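PDB 2R1J: repressor protein C2 from Enterobacteria phage P22, which binds the OR and OL operators of the phage and blocks transcription of the genes for lytic growth, so keeping the phage dormant in its host's chromosome. Local coordinates for residues 22-27 with 33-38; 28-31 with 37-40. All blocks are in the same frame, centred on the assembly; numbering follows the deposited sequence.

Contact 1: residues 22-27 with 33-38; sequences AALGKM and VAISQW. With nucleotides of chain A; nucleotides of chain B.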
loop_
_atom_site.group_PDB
_atom_site.type_symbol
_atom_site.label_atom_id
_atom_site.label_comp_id
_atom_site.label_asym_id
_atom_site.label_seq_id
_atom_site.Cartn_x
_atom_site.Cartn_y
_atom_site.Cartn_z
ATOM N N ALA C 22 -13.527 -14.306 6.152
ATOM C CA ALA C 22 -13.792 -14.723 4.785
ATOM C C ALA C 22 -14.573 -13.649 4.026
ATOM O O ALA C 22 -14.354 -13.436 2.822
ATOM C CB ALA C 22 -14.546 -16.044 4.757
ATOM N N ALA C 23 -15.484 -12.961 4.710
ATOM C CA ALA C 23 -16.268 -11.929 4.046
ATOM C C ALA C 23 -15.396 -10.727 3.712
ATOM O O ALA C 23 -15.542 -10.125 2.645
ATOM C CB ALA C 23 -17.465 -11.494 4.932
ATOM N N LEU C 24 -14.503 -10.358 4.623
ATOM C CA LEU C 24 -13.611 -9.231 4.340
ATOM C C LEU C 24 -12.675 -9.637 3.181
ATOM O O LEU C 24 -12.410 -8.846 2.276
ATOM C CB LEU C 24 -12.780 -8.870 5.584
ATOM C CG LEU C 24 -11.786 -7.704 5.407
ATOM C CD1 LEU C 24 -12.504 -6.435 4.972
ATOM C CD2 LEU C 24 -11.066 -7.470 6.716
ATOM N N GLY C 25 -12.196 -10.875 3.210
ATOM C CA GLY C 25 -11.319 -11.345 2.141
ATOM C C GLY C 25 -11.982 -11.211 0.775
ATOM O O GLY C 25 -11.362 -10.759 -0.202
ATOM N N LYS C 26 -13.260 -11.575 0.702
ATOM C CA LYS C 26 -13.998 -11.481 -0.554
ATOM C C LYS C 26 -14.069 -10.034 -1.030
ATOM O O LYS C 26 -13.947 -9.747 -2.225
ATOM C CB LYS C 26 -15.425 -12.034 -0.370
ATOM C CG LYS C 26 -16.260 -12.039 -1.643
ATOM C CD LYS C 26 -15.758 -13.065 -2.636
ATOM C CE LYS C 26 -16.432 -12.886 -3.998
ATOM N NZ LYS C 26 -15.845 -13.800 -5.024
ATOM N N MET C 27 -14.269 -9.116 -0.091
ATOM C CA MET C 27 -14.340 -7.696 -0.400
ATOM C C MET C 27 -13.007 -7.138 -0.924
ATOM O O MET C 27 -12.989 -6.298 -1.824
ATOM C CB MET C 27 -14.735 -6.910 0.848
ATOM C CG MET C 27 -16.172 -7.115 1.340
ATOM S SD MET C 27 -16.383 -6.254 2.953
ATOM C CE MET C 27 -16.674 -4.596 2.352
ATOM N N VAL C 33 -7.442 -16.622 4.897
ATOM C CA VAL C 33 -6.163 -16.832 5.568
ATOM C C VAL C 33 -5.291 -15.545 5.506
ATOM O O VAL C 33 -4.625 -15.183 6.482
ATOM C CB VAL C 33 -5.402 -18.038 4.951
ATOM C CG1 VAL C 33 -4.063 -18.237 5.676
ATOM C CG2 VAL C 33 -6.252 -19.302 5.083
ATOM N N ALA C 34 -5.290 -14.847 4.373
ATOM C CA ALA C 34 -4.520 -13.622 4.280
ATOM C C ALA C 34 -5.023 -12.616 5.323
ATOM O O ALA C 34 -4.250 -11.920 5.972
ATOM C CB ALA C 34 -4.641 -13.028 2.883
ATOM N N ILE C 35 -6.343 -12.533 5.493
ATOM C CA ILE C 35 -6.875 -11.597 6.486
ATOM C C ILE C 35 -6.349 -11.997 7.870
ATOM O O ILE C 35 -5.925 -11.135 8.659
ATOM C CB ILE C 35 -8.431 -11.607 6.508
ATOM C CG1 ILE C 35 -8.981 -11.186 5.146
ATOM C CG2 ILE C 35 -8.932 -10.639 7.604
ATOM C CD1 ILE C 35 -8.528 -9.828 4.668
ATOM N N SER C 36 -6.379 -13.292 8.161
ATOM C CA SER C 36 -5.889 -13.818 9.437
ATOM C C SER C 36 -4.427 -13.479 9.655
ATOM O O SER C 36 -4.012 -13.098 10.748
ATOM C CB SER C 36 -6.100 -15.334 9.501
ATOM O OG SER C 36 -5.439 -15.888 10.619
ATOM N N GLN C 37 -3.639 -13.569 8.583
ATOM C CA GLN C 37 -2.224 -13.262 8.690
ATOM C C GLN C 37 -1.995 -11.772 8.967
ATOM O O GLN C 37 -1.138 -11.432 9.765
ATOM C CB GLN C 37 -1.508 -13.721 7.413
ATOM C CG GLN C 37 -1.532 -15.203 7.198
ATOM C CD GLN C 37 -1.149 -15.593 5.769
ATOM O OE1 GLN C 37 -1.326 -14.807 4.831
ATOM N NE2 GLN C 37 -0.650 -16.813 5.603
ATOM N N TRP C 38 -2.748 -10.889 8.316
ATOM C CA TRP C 38 -2.598 -9.464 8.555
ATOM C C TRP C 38 -3.015 -9.118 9.984
ATOM O O TRP C 38 -2.345 -8.329 10.659
ATOM C CB TRP C 38 -3.460 -8.629 7.613
ATOM C CG TRP C 38 -3.118 -8.834 6.170
ATOM C CD1 TRP C 38 -1.954 -9.365 5.665
ATOM C CD2 TRP C 38 -3.948 -8.535 5.059
ATOM N NE1 TRP C 38 -2.026 -9.426 4.284
ATOM C CE2 TRP C 38 -3.239 -8.920 3.885
ATOM C CE3 TRP C 38 -5.223 -7.981 4.931
ATOM C CZ2 TRP C 38 -3.775 -8.772 2.602
ATOM C CZ3 TRP C 38 -5.767 -7.833 3.654
ATOM C CH2 TRP C 38 -5.043 -8.226 2.500
ATOM P P DC A 13 -0.323 -9.850 0.815
ATOM O OP1 DC A 13 -0.941 -8.570 0.471
ATOM O OP2 DC A 13 -0.647 -10.528 2.089
ATOM O "O5'" DC A 13 -0.776 -10.828 -0.340
ATOM C "C5'" DC A 13 -1.592 -11.956 -0.075
ATOM C "C4'" DC A 13 -1.198 -13.082 -1.001
ATOM O "O4'" DC A 13 0.107 -13.564 -0.568
ATOM C "C3'" DC A 13 -2.135 -14.281 -0.856
ATOM O "O3'" DC A 13 -3.134 -14.327 -1.847
ATOM C "C2'" DC A 13 -1.231 -15.499 -0.932
ATOM C "C1'" DC A 13 0.189 -14.977 -0.753
ATOM N N1 DC A 13 0.795 -15.575 0.458
ATOM C C2 DC A 13 1.418 -16.822 0.339
ATOM O O2 DC A 13 1.349 -17.399 -0.735
ATOM N N3 DC A 13 2.041 -17.366 1.404
ATOM C C4 DC A 13 2.032 -16.738 2.581
ATOM N N4 DC A 13 2.701 -17.301 3.603
ATOM C C5 DC A 13 1.353 -15.493 2.756
ATOM C C6 DC A 13 0.765 -14.943 1.672
ATOM P P DT B 4 -7.242 -15.935 14.019
ATOM O OP1 DT B 4 -6.921 -15.160 15.237
ATOM O OP2 DT B 4 -7.206 -15.234 12.699
ATOM O "O5'" DT B 4 -6.277 -17.195 14.013
ATOM C "C5'" DT B 4 -6.328 -18.119 15.103
ATOM C "C4'" DT B 4 -5.427 -19.306 14.861
ATOM O "O4'" DT B 4 -5.952 -20.140 13.808
ATOM C "C3'" DT B 4 -3.975 -19.007 14.490
ATOM O "O3'" DT B 4 -3.169 -19.911 15.242
ATOM C "C2'" DT B 4 -3.914 -19.332 13.004
ATOM C "C1'" DT B 4 -4.911 -20.467 12.888
ATOM N N1 DT B 4 -5.553 -20.662 11.576
ATOM C C2 DT B 4 -5.544 -21.931 11.017
ATOM O O2 DT B 4 -4.915 -22.868 11.479
ATOM N N3 DT B 4 -6.298 -22.061 9.883
ATOM C C4 DT B 4 -7.021 -21.074 9.250
ATOM O O4 DT B 4 -7.696 -21.351 8.273
ATOM C C5 DT B 4 -6.923 -19.756 9.835
ATOM C C7 DT B 4 -7.626 -18.618 9.172
ATOM C C6 DT B 4 -6.198 -19.612 10.957
ATOM P P DT A 15 -6.715 -20.727 -3.326
ATOM O OP1 DT A 15 -7.485 -20.853 -4.586
ATOM O OP2 DT A 15 -7.291 -19.982 -2.182
ATOM O "O5'" DT A 15 -6.329 -22.162 -2.761
ATOM C "C5'" DT A 15 -5.473 -23.027 -3.493
ATOM C "C4'" DT A 15 -5.120 -24.240 -2.664
ATOM O "O4'" DT A 15 -4.271 -23.852 -1.561
ATOM C "C3'" DT A 15 -6.290 -25.013 -2.048
ATOM O "O3'" DT A 15 -5.978 -26.413 -2.109
ATOM C "C2'" DT A 15 -6.302 -24.539 -0.606
ATOM C "C1'" DT A 15 -4.821 -24.314 -0.335
ATOM N N1 DT A 15 -4.516 -23.302 0.686
ATOM C C2 DT A 15 -3.576 -23.610 1.639
ATOM O O2 DT A 15 -3.031 -24.696 1.724
ATOM N N3 DT A 15 -3.299 -22.594 2.511
ATOM C C4 DT A 15 -3.871 -21.347 2.542
ATOM O O4 DT A 15 -3.515 -20.543 3.399
ATOM C C5 DT A 15 -4.874 -21.099 1.539
ATOM C C7 DT A 15 -5.576 -19.780 1.520
ATOM C C6 DT A 15 -5.143 -22.075 0.666
#
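CG1 of I35 stands anti to its own carbonyl carbon (chi1 -61°), and a second turn of the same sign swings CD1 onto L24, whose CG in turn lies anti to the backbone N (chi1 179°). These two branched side chains join the two helices, 21-28 and the recognition helix 32-39, of the helix-turn-helix in this N-terminal DNA-binding part of the repressor. They cross at about a right angle, with L24 CD2 3.9 Å from I35 CG2 and L24 CG 4.0 Å from I35 CD1. Beside them I35 CG1 rests on the backbone of G25, 3.8 Å from G25 N, where the CA atoms of G25 and I35 are 6.2 Å apart. The contact is buried; its side-chain packing is apolar, and no hydrogen bond joins the two segments. A56 of helix 47-56 and R14 of helix 6-17 add further packing on L24. With I35 turned to helix 21-28, other residues of helix 32-39 meet the DNA. V33 packs on a base: its CG1 lies 3.3 Å from O4 of DT15 of chain A, and its CG2 is near both that O4 and the C7 methyl. S36 serves the backbone of the other strand: its OG gives a hydrogen bond to OP2 of DT4 of chain B, and R40 NH2 also bonds to this hydroxyl. W38 reaches the phosphate of DC13 of chain A, which lies in the plane of the indole at its edge. A34 O sits over one face of that ring, offset toward the rim. The indole N-H is spent on the phosphate, W38 NE1 donating to OP2 of DC13 of chain A over 2.8 Å at 155°.

Contact 2: residues 28-31 with 37-40; sequences VGVS and QWER. With nucleotides of chain A; nucleotides of chain B.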
loop_
_atom_site.group_PDB
_atom_site.type_symbol
_atom_site.label_atom_id
_atom_site.label_comp_id
_atom_site.label_asym_id
_atom_site.label_seq_id
_atom_site.Cartn_x
_atom_site.Cartn_y
_atom_site.Cartn_z
ATOM N N VAL C 28 -11.903 -7.606 -0.342
ATOM C CA VAL C 28 -10.544 -7.161 -0.706
ATOM C C VAL C 28 -9.956 -7.912 -1.898
ATOM O O VAL C 28 -9.162 -7.349 -2.657
ATOM C CB VAL C 28 -9.597 -7.332 0.515
ATOM C CG1 VAL C 28 -8.146 -6.972 0.161
ATOM C CG2 VAL C 28 -10.117 -6.470 1.662
ATOM N N GLY C 29 -10.337 -9.167 -2.059
ATOM C CA GLY C 29 -9.808 -9.961 -3.153
ATOM C C GLY C 29 -8.689 -10.896 -2.718
ATOM O O GLY C 29 -7.792 -11.206 -3.506
ATOM N N VAL C 30 -8.723 -11.323 -1.455
ATOM C CA VAL C 30 -7.737 -12.263 -0.929
ATOM C C VAL C 30 -8.461 -13.330 -0.140
ATOM O O VAL C 30 -9.667 -13.234 0.070
ATOM C CB VAL C 30 -6.707 -11.595 0.010
ATOM C CG1 VAL C 30 -5.910 -10.542 -0.775
ATOM C CG2 VAL C 30 -7.384 -10.941 1.208
ATOM N N SER C 31 -7.719 -14.337 0.301
ATOM C CA SER C 31 -8.299 -15.421 1.076
ATOM C C SER C 31 -8.541 -15.002 2.515
ATOM O O SER C 31 -8.016 -14.004 2.998
ATOM C CB SER C 31 -7.359 -16.624 1.079
ATOM O OG SER C 31 -6.159 -16.344 1.776
ATOM N N GLN C 37 -3.639 -13.569 8.583
ATOM C CA GLN C 37 -2.224 -13.262 8.690
ATOM C C GLN C 37 -1.995 -11.772 8.967
ATOM O O GLN C 37 -1.138 -11.432 9.765
ATOM C CB GLN C 37 -1.508 -13.721 7.413
ATOM C CG GLN C 37 -1.532 -15.203 7.198
ATOM C CD GLN C 37 -1.149 -15.593 5.769
ATOM O OE1 GLN C 37 -1.326 -14.807 4.831
ATOM N NE2 GLN C 37 -0.650 -16.813 5.603
ATOM N N TRP C 38 -2.748 -10.889 8.316
ATOM C CA TRP C 38 -2.598 -9.464 8.555
ATOM C C TRP C 38 -3.015 -9.118 9.984
ATOM O O TRP C 38 -2.345 -8.329 10.659
ATOM C CB TRP C 38 -3.460 -8.629 7.613
ATOM C CG TRP C 38 -3.118 -8.834 6.170
ATOM C CD1 TRP C 38 -1.954 -9.365 5.665
ATOM C CD2 TRP C 38 -3.948 -8.535 5.059
ATOM N NE1 TRP C 38 -2.026 -9.426 4.284
ATOM C CE2 TRP C 38 -3.239 -8.920 3.885
ATOM C CE3 TRP C 38 -5.223 -7.981 4.931
ATOM C CZ2 TRP C 38 -3.775 -8.772 2.602
ATOM C CZ3 TRP C 38 -5.767 -7.833 3.654
ATOM C CH2 TRP C 38 -5.043 -8.226 2.500
ATOM N N GLU C 39 -4.111 -9.717 10.447
ATOM C CA GLU C 39 -4.597 -9.376 11.797
ATOM C C GLU C 39 -3.645 -9.794 12.901
ATOM O O GLU C 39 -3.538 -9.100 13.916
ATOM C CB GLU C 39 -5.995 -9.976 12.053
ATOM C CG GLU C 39 -7.003 -9.478 11.055
ATOM C CD GLU C 39 -8.453 -9.783 11.412
ATOM O OE1 GLU C 39 -8.696 -10.753 12.144
ATOM O OE2 GLU C 39 -9.322 -9.051 10.913
ATOM N N ARG C 40 -2.960 -10.913 12.703
ATOM C CA ARG C 40 -2.019 -11.430 13.685
ATOM C C ARG C 40 -0.599 -10.907 13.454
ATOM O O ARG C 40 0.351 -11.308 14.132
ATOM C CB ARG C 40 -2.030 -12.953 13.664
ATOM C CG ARG C 40 -3.324 -13.571 14.207
ATOM C CD ARG C 40 -3.309 -15.069 14.126
ATOM N NE ARG C 40 -3.378 -15.501 12.740
ATOM C CZ ARG C 40 -2.321 -15.854 12.014
ATOM N NH1 ARG C 40 -1.111 -15.846 12.559
ATOM N NH2 ARG C 40 -2.478 -16.172 10.738
ATOM P P DT A 14 -4.542 -15.033 -1.503
ATOM O OP1 DT A 14 -5.509 -14.456 -2.458
ATOM O OP2 DT A 14 -4.772 -14.931 -0.049
ATOM O "O5'" DT A 14 -4.299 -16.546 -1.911
ATOM C "C5'" DT A 14 -3.771 -16.838 -3.204
ATOM C "C4'" DT A 14 -3.566 -18.324 -3.346
ATOM O "O4'" DT A 14 -2.431 -18.715 -2.541
ATOM C "C3'" DT A 14 -4.773 -19.082 -2.801
ATOM O "O3'" DT A 14 -5.295 -20.058 -3.681
ATOM C "C2'" DT A 14 -4.281 -19.741 -1.535
ATOM C "C1'" DT A 14 -2.774 -19.789 -1.671
ATOM N N1 DT A 14 -2.152 -19.523 -0.362
ATOM C C2 DT A 14 -1.265 -20.424 0.180
ATOM O O2 DT A 14 -0.964 -21.478 -0.361
ATOM N N3 DT A 14 -0.749 -20.059 1.390
ATOM C C4 DT A 14 -1.054 -18.933 2.113
ATOM O O4 DT A 14 -0.512 -18.745 3.191
ATOM C C5 DT A 14 -2.022 -18.042 1.501
ATOM C C7 DT A 14 -2.464 -16.813 2.236
ATOM C C6 DT A 14 -2.496 -18.367 0.305
ATOM P P DC A 13 -0.323 -9.850 0.815
ATOM O OP1 DC A 13 -0.941 -8.570 0.471
ATOM O OP2 DC A 13 -0.647 -10.528 2.089
ATOM O "O5'" DC A 13 -0.776 -10.828 -0.340
ATOM C "C5'" DC A 13 -1.592 -11.956 -0.075
ATOM C "C4'" DC A 13 -1.198 -13.082 -1.001
ATOM O "O4'" DC A 13 0.107 -13.564 -0.568
ATOM C "C3'" DC A 13 -2.135 -14.281 -0.856
ATOM O "O3'" DC A 13 -3.134 -14.327 -1.847
ATOM C "C2'" DC A 13 -1.231 -15.499 -0.932
ATOM C "C1'" DC A 13 0.189 -14.977 -0.753
ATOM N N1 DC A 13 0.795 -15.575 0.458
ATOM C C2 DC A 13 1.418 -16.822 0.339
ATOM O O2 DC A 13 1.349 -17.399 -0.735
ATOM N N3 DC A 13 2.041 -17.366 1.404
ATOM C C4 DC A 13 2.032 -16.738 2.581
ATOM N N4 DC A 13 2.701 -17.301 3.603
ATOM C C5 DC A 13 1.353 -15.493 2.756
ATOM C C6 DC A 13 0.765 -14.943 1.672
ATOM P P DT B 4 -7.242 -15.935 14.019
ATOM O OP1 DT B 4 -6.921 -15.160 15.237
ATOM O OP2 DT B 4 -7.206 -15.234 12.699
ATOM O "O5'" DT B 4 -6.277 -17.195 14.013
ATOM C "C5'" DT B 4 -6.328 -18.119 15.103
ATOM C "C4'" DT B 4 -5.427 -19.306 14.861
ATOM O "O4'" DT B 4 -5.952 -20.140 13.808
ATOM C "C3'" DT B 4 -3.975 -19.007 14.490
ATOM O "O3'" DT B 4 -3.169 -19.911 15.242
ATOM C "C2'" DT B 4 -3.914 -19.332 13.004
ATOM C "C1'" DT B 4 -4.911 -20.467 12.888
ATOM N N1 DT B 4 -5.553 -20.662 11.576
ATOM C C2 DT B 4 -5.544 -21.931 11.017
ATOM O O2 DT B 4 -4.915 -22.868 11.479
ATOM N N3 DT B 4 -6.298 -22.061 9.883
ATOM C C4 DT B 4 -7.021 -21.074 9.250
ATOM O O4 DT B 4 -7.696 -21.351 8.273
ATOM C C5 DT B 4 -6.923 -19.756 9.835
ATOM C C7 DT B 4 -7.626 -18.618 9.172
ATOM C C6 DT B 4 -6.198 -19.612 10.957
#
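V28 and V30 meet the six-membered end of the W38 indole from the opposite direction, both at one atom: CG2 of V30 is 3.8 Å from W38 CH2, and CG1 of V28 is 4.1 Å from that same CH2. The V28 methyl lies at the ring edge, near its plane, while V30 comes in obliquely. Here the last residue of helix 21-28 and the turn of the helix-turn-helix pack against the C-terminal end of the recognition helix 32-39. I10 of helix 6-17 and N49 and L53 of helix 47-56 also touch the indole, so the turn and those two helices together hold it. The bend itself is made at G29, which leaves helix 21-28 with a positive phi of 100°, a conformation that suits glycine. The chain then straightens through V30 and delivers S31 to the DNA. Two donors of S31 grip one oxygen of the phosphate: S31 N gives OP2 of DT14 of chain A a bond at 163°, and S31 OG gives the same OP2 a second one of 2.7 Å. With OG turned between the backbone N and the carbonyl carbon (chi1 66°), the hydroxyl also takes the N-H of A34 and so N-caps helix 32-39. Farther along, Q37 reads a base: Q37 NE2 donates to O4 of DT14 of chain A, and Q37 OE1 lies 3.5 Å from C7 of the same thymine. At the helix's far end E39 forms salt bridges with R11 and R14 of helix 6-17, and R40 pairs with E42. The guanidinium of R40 meets DT4 of chain B with one face, C2' of that sugar standing 3.8 Å above its plane.

How the contacts relate
Both contacts belong to the helix-turn-helix and share helix 32-39, with Q37 and W38 common to them. Contact 1 is the buried joint between the two helices, apolar in its side chains and with a glycine at its closest approach; contact 2 is partly buried and has its apolar patch beside phosphate-binding polar groups of the turn. They merge directly: I35 CD1 packs on V30 CG2, and G25 O probably accepts a hydrogen bond from V30 N, tying helix 21-28 to the turn after it. Thus 22-27 and 28-31 bear on successive parts of one recognition helix, whose DNA-facing residues combine base contacts with phosphate bonds on both strands.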